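PDB 2XGL: colicin-M immunity protein from Escherichia coli, which protects cells that carry the colicin M plasmid against colicin M, and is represented here by its periplasmic domain. Local coordinates for residues A[12-17]-A[49-54]; A[45-50]-A[67-72]. All coordinates share one frame; numbering follows the deposited sequence.

Contact 1. Residues A[12-17]-A[49-54]; sequences VSDEQA and EKIERS. With CD (cadmium ion), chain F.
The guanidinium of R53 reaches across to the N-terminal end of helix 14-29 and takes hold of two acceptors there. NH1 and NH2 of R53 both grip the carbonyl oxygen of V12, a two-nitrogen, end-on clasp onto one atom. The bond from R53 NH1 to V12 O (2.9 Å) comes nearly along the C=O axis, while that from R53 NH2 (2.8 Å) is tilted from the carbonyl plane; both are bent at the hydrogen. Much straighter, at 171°, is the salt bridge from R53 NH2 to D14 OD1 (2.8 Å). OD1 lies in the guanidinium plane, but the donor meets it on the anti side well out of the carboxylate plane. An extended run from CG to NE carries the R53 guanidinium across, and the two acceptors at its edge should limit its rotation. D14 CG is anti to its carbonyl carbon (chi1 -69°), and the side chain slides past I51 in the opposite direction, D14 OD1 3.5 Å from I51 CD1. That methyl also packs against A17 CB at 4.1 Å. Behind the salt bridge S13 and Q16 form a capping box: Q16 N donates to S13 OG, and S13 N to Q16 OE1. The contact thus ties the first turn of helix 14-29 to the loop that follows strand 45-48, with A17 and R53 also touching L64 at the start of strand 64-71.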
loop_
_atom_site.group_PDB
_atom_site.type_symbol
_atom_site.label_atom_id
_atom_site.label_comp_id
_atom_site.label_asym_id
_atom_site.label_seq_id
_atom_site.Cartn_x
_atom_site.Cartn_y
_atom_site.Cartn_z
ATOM N N VAL A 12 13.675 3.045 -2.491
ATOM C CA VAL A 12 12.710 2.994 -1.400
ATOM C C VAL A 12 12.854 1.691 -0.637
ATOM O O VAL A 12 12.746 0.625 -1.222
ATOM C CB VAL A 12 11.281 3.126 -1.932
ATOM C CG1 VAL A 12 10.266 2.987 -0.808
ATOM C CG2 VAL A 12 11.127 4.460 -2.640
ATOM N N SER A 13 13.112 1.788 0.666
ATOM C CA SER A 13 13.151 0.617 1.532
ATOM C C SER A 13 11.736 0.082 1.763
ATOM O O SER A 13 10.754 0.791 1.546
ATOM C CB SER A 13 13.785 0.969 2.887
ATOM O OG SER A 13 12.888 1.687 3.731
ATOM N N ASP A 14 11.644 -1.168 2.212
ATOM C CA ASP A 14 10.371 -1.768 2.596
ATOM C C ASP A 14 9.677 -0.938 3.673
ATOM O O ASP A 14 8.472 -0.733 3.602
ATOM C CB ASP A 14 10.573 -3.198 3.118
ATOM C CG ASP A 14 10.992 -4.187 2.033
ATOM O OD1 ASP A 14 10.848 -3.867 0.841
ATOM O OD2 ASP A 14 11.449 -5.297 2.380
ATOM N N GLU A 15 10.432 -0.450 4.659
ATOM C CA GLU A 15 9.854 0.384 5.722
ATOM C C GLU A 15 9.250 1.681 5.187
ATOM O O GLU A 15 8.169 2.066 5.595
ATOM C CB GLU A 15 10.874 0.684 6.835
ATOM C CG GLU A 15 10.245 1.350 8.101
ATOM C CD GLU A 15 11.070 1.184 9.406
ATOM O OE1 GLU A 15 12.208 0.660 9.361
ATOM O OE2 GLU A 15 10.568 1.578 10.488
ATOM N N GLN A 16 9.932 2.342 4.261
ATOM C CA GLN A 16 9.400 3.571 3.647
ATOM C C GLN A 16 8.176 3.299 2.790
ATOM O O GLN A 16 7.255 4.116 2.738
ATOM C CB GLN A 16 10.446 4.267 2.773
ATOM C CG GLN A 16 11.686 4.701 3.489
ATOM C CD GLN A 16 12.715 5.254 2.515
ATOM O OE1 GLN A 16 13.619 4.530 2.023
ATOM N NE2 GLN A 16 12.567 6.541 2.202
ATOM N N ALA A 17 8.188 2.157 2.107
ATOM C CA ALA A 17 7.091 1.728 1.254
ATOM C C ALA A 17 5.833 1.490 2.079
ATOM O O ALA A 17 4.735 1.928 1.722
ATOM C CB ALA A 17 7.481 0.472 0.534
ATOM N N GLU A 49 2.759 -8.178 4.700
ATOM C CA GLU A 49 3.320 -9.390 4.109
ATOM C C GLU A 49 4.665 -9.029 3.491
ATOM O O GLU A 49 5.053 -7.864 3.454
ATOM C CB GLU A 49 2.398 -9.923 3.018
ATOM C CG GLU A 49 0.960 -10.214 3.453
ATOM C CD GLU A 49 0.723 -11.654 3.823
ATOM O OE1 GLU A 49 1.671 -12.467 3.730
ATOM O OE2 GLU A 49 -0.425 -11.974 4.205
ATOM N N LYS A 50 5.369 -10.037 2.995
ATOM C CA LYS A 50 6.659 -9.834 2.356
ATOM C C LYS A 50 6.467 -9.074 1.047
ATOM O O LYS A 50 5.652 -9.470 0.215
ATOM C CB LYS A 50 7.339 -11.183 2.089
ATOM C CG LYS A 50 8.733 -11.074 1.477
ATOM C CD LYS A 50 9.463 -12.416 1.418
ATOM C CE LYS A 50 10.836 -12.257 0.754
ATOM N NZ LYS A 50 11.610 -13.526 0.674
ATOM N N ILE A 51 7.203 -7.971 0.888
ATOM C CA ILE A 51 7.272 -7.240 -0.377
ATOM C C ILE A 51 8.268 -7.942 -1.290
ATOM O O ILE A 51 9.447 -7.997 -0.970
ATOM C CB ILE A 51 7.763 -5.796 -0.172
ATOM C CG1 ILE A 51 6.866 -5.036 0.802
ATOM C CG2 ILE A 51 7.816 -5.053 -1.498
ATOM C CD1 ILE A 51 7.355 -3.636 1.063
ATOM N N GLU A 52 7.790 -8.496 -2.404
ATOM C CA GLU A 52 8.643 -9.170 -3.392
ATOM C C GLU A 52 9.162 -8.175 -4.434
ATOM O O GLU A 52 8.382 -7.475 -5.073
ATOM C CB GLU A 52 7.878 -10.299 -4.104
ATOM C CG GLU A 52 7.583 -11.542 -3.233
ATOM C CD GLU A 52 7.106 -12.773 -4.035
ATOM O OE1 GLU A 52 7.555 -12.976 -5.189
ATOM O OE2 GLU A 52 6.289 -13.555 -3.499
ATOM N N ARG A 53 10.481 -8.109 -4.597
ATOM C CA ARG A 53 11.088 -7.274 -5.645
ATOM C C ARG A 53 11.700 -8.119 -6.750
ATOM O O ARG A 53 12.100 -9.257 -6.534
ATOM C CB ARG A 53 12.151 -6.344 -5.061
ATOM C CG ARG A 53 11.584 -5.355 -4.089
ATOM C CD ARG A 53 12.622 -4.372 -3.632
ATOM N NE ARG A 53 12.201 -3.716 -2.392
ATOM C CZ ARG A 53 12.136 -2.402 -2.202
ATOM N NH1 ARG A 53 12.494 -1.533 -3.161
ATOM N NH2 ARG A 53 11.732 -1.944 -1.027
ATOM N N SER A 54 11.779 -7.540 -7.938
ATOM C CA SER A 54 12.344 -8.233 -9.083
ATOM C C SER A 54 13.831 -8.476 -8.879
ATOM O O SER A 54 14.546 -7.647 -8.315
ATOM C CB SER A 54 12.125 -7.430 -10.362
ATOM O OG SER A 54 12.632 -8.139 -11.480
HETATM CD CD CD F . -1.988 -12.815 2.504
#

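Contact 2. Residues A[45-50]-A[67-72]; sequences KITWEK and PFKAEG. With CD (cadmium ion), chain F; CD (cadmium ion), chain G.
W48 and F68, a non-hydrogen-bonded pair, point the same way from neighbouring strands, their rings oblique at 63°. One face of the W48 indole carries I46 CG2 toward its rim, and P67 O lies at the edge; F68 CB sits obliquely, 3.7 Å from W48 CE3. F68 CG sits between the backbone N and the carbonyl carbon (chi1 60°), and CD1 of its ring lies 3.9 Å from I46 CG2; the ring also meets Y25 of helix 14-29 edge-to-face. Strand 45-48 and the end of strand 64-71 run antiparallel, K45 pairing with E71 and T47 with K69 through two backbone hydrogen bonds each. A further bond, from E49 N to P67 O (3.1 Å), extends the pairing past W48. K69 crosses T47 and brings its CE 3.5 Å from E49 OE2, which binds a cadmium ion at 2.5 Å, a site completed by M78. E71 OE2 binds a second cadmium ion at 2.2 Å. Apolar and aromatic groups thus meet the helix, whereas K45, T47, K69 and E71 line the other side. The E49 carboxylate approaches K69 from past the strand end; the metal and the nearby, non-contacting K69 ammonium would probably favour its charged form.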
loop_
_atom_site.group_PDB
_atom_site.type_symbol
_atom_site.label_atom_id
_atom_site.label_comp_id
_atom_site.label_asym_id
_atom_site.label_seq_id
_atom_site.Cartn_x
_atom_site.Cartn_y
_atom_site.Cartn_z
ATOM N N LYS A 45 -6.821 -2.532 11.913
ATOM C CA LYS A 45 -5.463 -2.954 12.233
ATOM C C LYS A 45 -4.808 -3.557 10.982
ATOM O O LYS A 45 -5.443 -4.315 10.238
ATOM C CB LYS A 45 -5.459 -3.981 13.358
ATOM C CG LYS A 45 -4.081 -4.588 13.618
ATOM C CD LYS A 45 -4.148 -5.766 14.572
ATOM C CE LYS A 45 -2.764 -6.387 14.793
ATOM N NZ LYS A 45 -1.752 -5.382 15.249
ATOM N N ILE A 46 -3.538 -3.232 10.767
ATOM C CA ILE A 46 -2.846 -3.621 9.543
ATOM C C ILE A 46 -1.689 -4.562 9.837
ATOM O O ILE A 46 -0.917 -4.314 10.749
ATOM C CB ILE A 46 -2.365 -2.376 8.792
ATOM C CG1 ILE A 46 -3.583 -1.536 8.398
ATOM C CG2 ILE A 46 -1.560 -2.756 7.575
ATOM C CD1 ILE A 46 -3.258 -0.330 7.629
ATOM N N THR A 47 -1.605 -5.670 9.099
ATOM C CA THR A 47 -0.457 -6.562 9.202
ATOM C C THR A 47 0.133 -6.792 7.816
ATOM O O THR A 47 -0.582 -7.105 6.883
ATOM C CB THR A 47 -0.789 -7.903 9.933
ATOM O OG1 THR A 47 -1.402 -8.838 9.038
ATOM C CG2 THR A 47 -1.711 -7.663 11.132
ATOM N N TRP A 48 1.446 -6.613 7.704
ATOM C CA TRP A 48 2.152 -6.616 6.428
ATOM C C TRP A 48 2.591 -8.005 6.009
ATOM O O TRP A 48 2.782 -8.886 6.847
ATOM C CB TRP A 48 3.401 -5.738 6.527
ATOM C CG TRP A 48 3.128 -4.350 6.992
ATOM C CD1 TRP A 48 3.405 -3.830 8.216
ATOM C CD2 TRP A 48 2.512 -3.302 6.240
ATOM N NE1 TRP A 48 3.013 -2.514 8.273
ATOM C CE2 TRP A 48 2.461 -2.166 7.075
ATOM C CE3 TRP A 48 2.006 -3.210 4.940
ATOM C CZ2 TRP A 48 1.919 -0.963 6.659
ATOM C CZ3 TRP A 48 1.476 -2.006 4.521
ATOM C CH2 TRP A 48 1.436 -0.898 5.376
ATOM N N GLU A 49 2.759 -8.178 4.700
ATOM C CA GLU A 49 3.320 -9.390 4.109
ATOM C C GLU A 49 4.665 -9.029 3.491
ATOM O O GLU A 49 5.053 -7.864 3.454
ATOM C CB GLU A 49 2.398 -9.923 3.018
ATOM C CG GLU A 49 0.960 -10.214 3.453
ATOM C CD GLU A 49 0.723 -11.654 3.823
ATOM O OE1 GLU A 49 1.671 -12.467 3.730
ATOM O OE2 GLU A 49 -0.425 -11.974 4.205
ATOM N N LYS A 50 5.369 -10.037 2.995
ATOM C CA LYS A 50 6.659 -9.834 2.356
ATOM C C LYS A 50 6.467 -9.074 1.047
ATOM O O LYS A 50 5.652 -9.470 0.215
ATOM C CB LYS A 50 7.339 -11.183 2.089
ATOM C CG LYS A 50 8.733 -11.074 1.477
ATOM C CD LYS A 50 9.463 -12.416 1.418
ATOM C CE LYS A 50 10.836 -12.257 0.754
ATOM N NZ LYS A 50 11.610 -13.526 0.674
ATOM N N PRO A 67 1.655 -5.772 -0.090
ATOM C CA PRO A 67 0.506 -6.527 0.408
ATOM C C PRO A 67 0.259 -6.401 1.921
ATOM O O PRO A 67 1.201 -6.383 2.718
ATOM C CB PRO A 67 0.865 -7.984 0.080
ATOM C CG PRO A 67 2.246 -7.981 -0.430
ATOM C CD PRO A 67 2.833 -6.644 -0.220
ATOM N N PHE A 68 -1.014 -6.350 2.304
ATOM C CA PHE A 68 -1.388 -6.273 3.716
ATOM C C PHE A 68 -2.813 -6.731 3.972
ATOM O O PHE A 68 -3.669 -6.661 3.091
ATOM C CB PHE A 68 -1.214 -4.848 4.241
ATOM C CG PHE A 68 -2.050 -3.825 3.538
ATOM C CD1 PHE A 68 -3.255 -3.413 4.072
ATOM C CD2 PHE A 68 -1.620 -3.250 2.354
ATOM C CE1 PHE A 68 -4.033 -2.450 3.440
ATOM C CE2 PHE A 68 -2.398 -2.279 1.710
ATOM C CZ PHE A 68 -3.609 -1.883 2.266
ATOM N N LYS A 69 -3.054 -7.218 5.184
ATOM C CA LYS A 69 -4.408 -7.467 5.646
ATOM C C LYS A 69 -4.845 -6.269 6.461
ATOM O O LYS A 69 -4.047 -5.683 7.182
ATOM C CB LYS A 69 -4.472 -8.695 6.540
ATOM C CG LYS A 69 -3.984 -9.995 5.932
ATOM C CD LYS A 69 -3.926 -11.075 7.028
ATOM C CE LYS A 69 -2.906 -12.156 6.720
ATOM N NZ LYS A 69 -2.586 -12.956 7.931
ATOM N N ALA A 70 -6.108 -5.897 6.327
ATOM C CA ALA A 70 -6.698 -4.902 7.195
ATOM C C ALA A 70 -7.809 -5.620 7.918
ATOM O O ALA A 70 -8.635 -6.265 7.296
ATOM C CB ALA A 70 -7.241 -3.720 6.400
ATOM N N GLU A 71 -7.810 -5.525 9.239
ATOM C CA GLU A 71 -8.848 -6.142 10.031
ATOM C C GLU A 71 -9.602 -5.120 10.886
ATOM O O GLU A 71 -9.014 -4.248 11.498
ATOM C CB GLU A 71 -8.264 -7.227 10.923
ATOM C CG GLU A 71 -9.347 -8.056 11.588
ATOM C CD GLU A 71 -8.818 -9.243 12.339
ATOM O OE1 GLU A 71 -7.581 -9.344 12.519
ATOM O OE2 GLU A 71 -9.659 -10.074 12.756
ATOM N N GLY A 72 -10.915 -5.248 10.910
ATOM C CA GLY A 72 -11.737 -4.498 11.828
ATOM C C GLY A 72 -12.612 -5.463 12.600
ATOM O O GLY A 72 -12.387 -6.665 12.555
HETATM CD CD CD F . -1.988 -12.815 2.504
HETATM CD CD CD G . -8.918 -11.651 14.100
#

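In the fold
The two contacts follow one another along the chain: strand 45-48, paired in contact 2, runs through the shared residues E49 and K50 into the loop that contact 1 fastens to helix 14-29. Both are partly buried, and each combines three buried residues, V12, A17 and I51 in contact 1 and P67, F68 and A70 in contact 2, with partly exposed ones. Contact 2 buries more than twice the surface and rests on regular backbone pairing at an outermost strand of the four-stranded antiparallel sheet. In contact 1, where the loop has no regular structure, side chains do the bonding, through a salt bridge and a doubly gripped carbonyl. Helix 14-29 joins them, meeting the loop at its first turn and the aromatic side of the sheet further along.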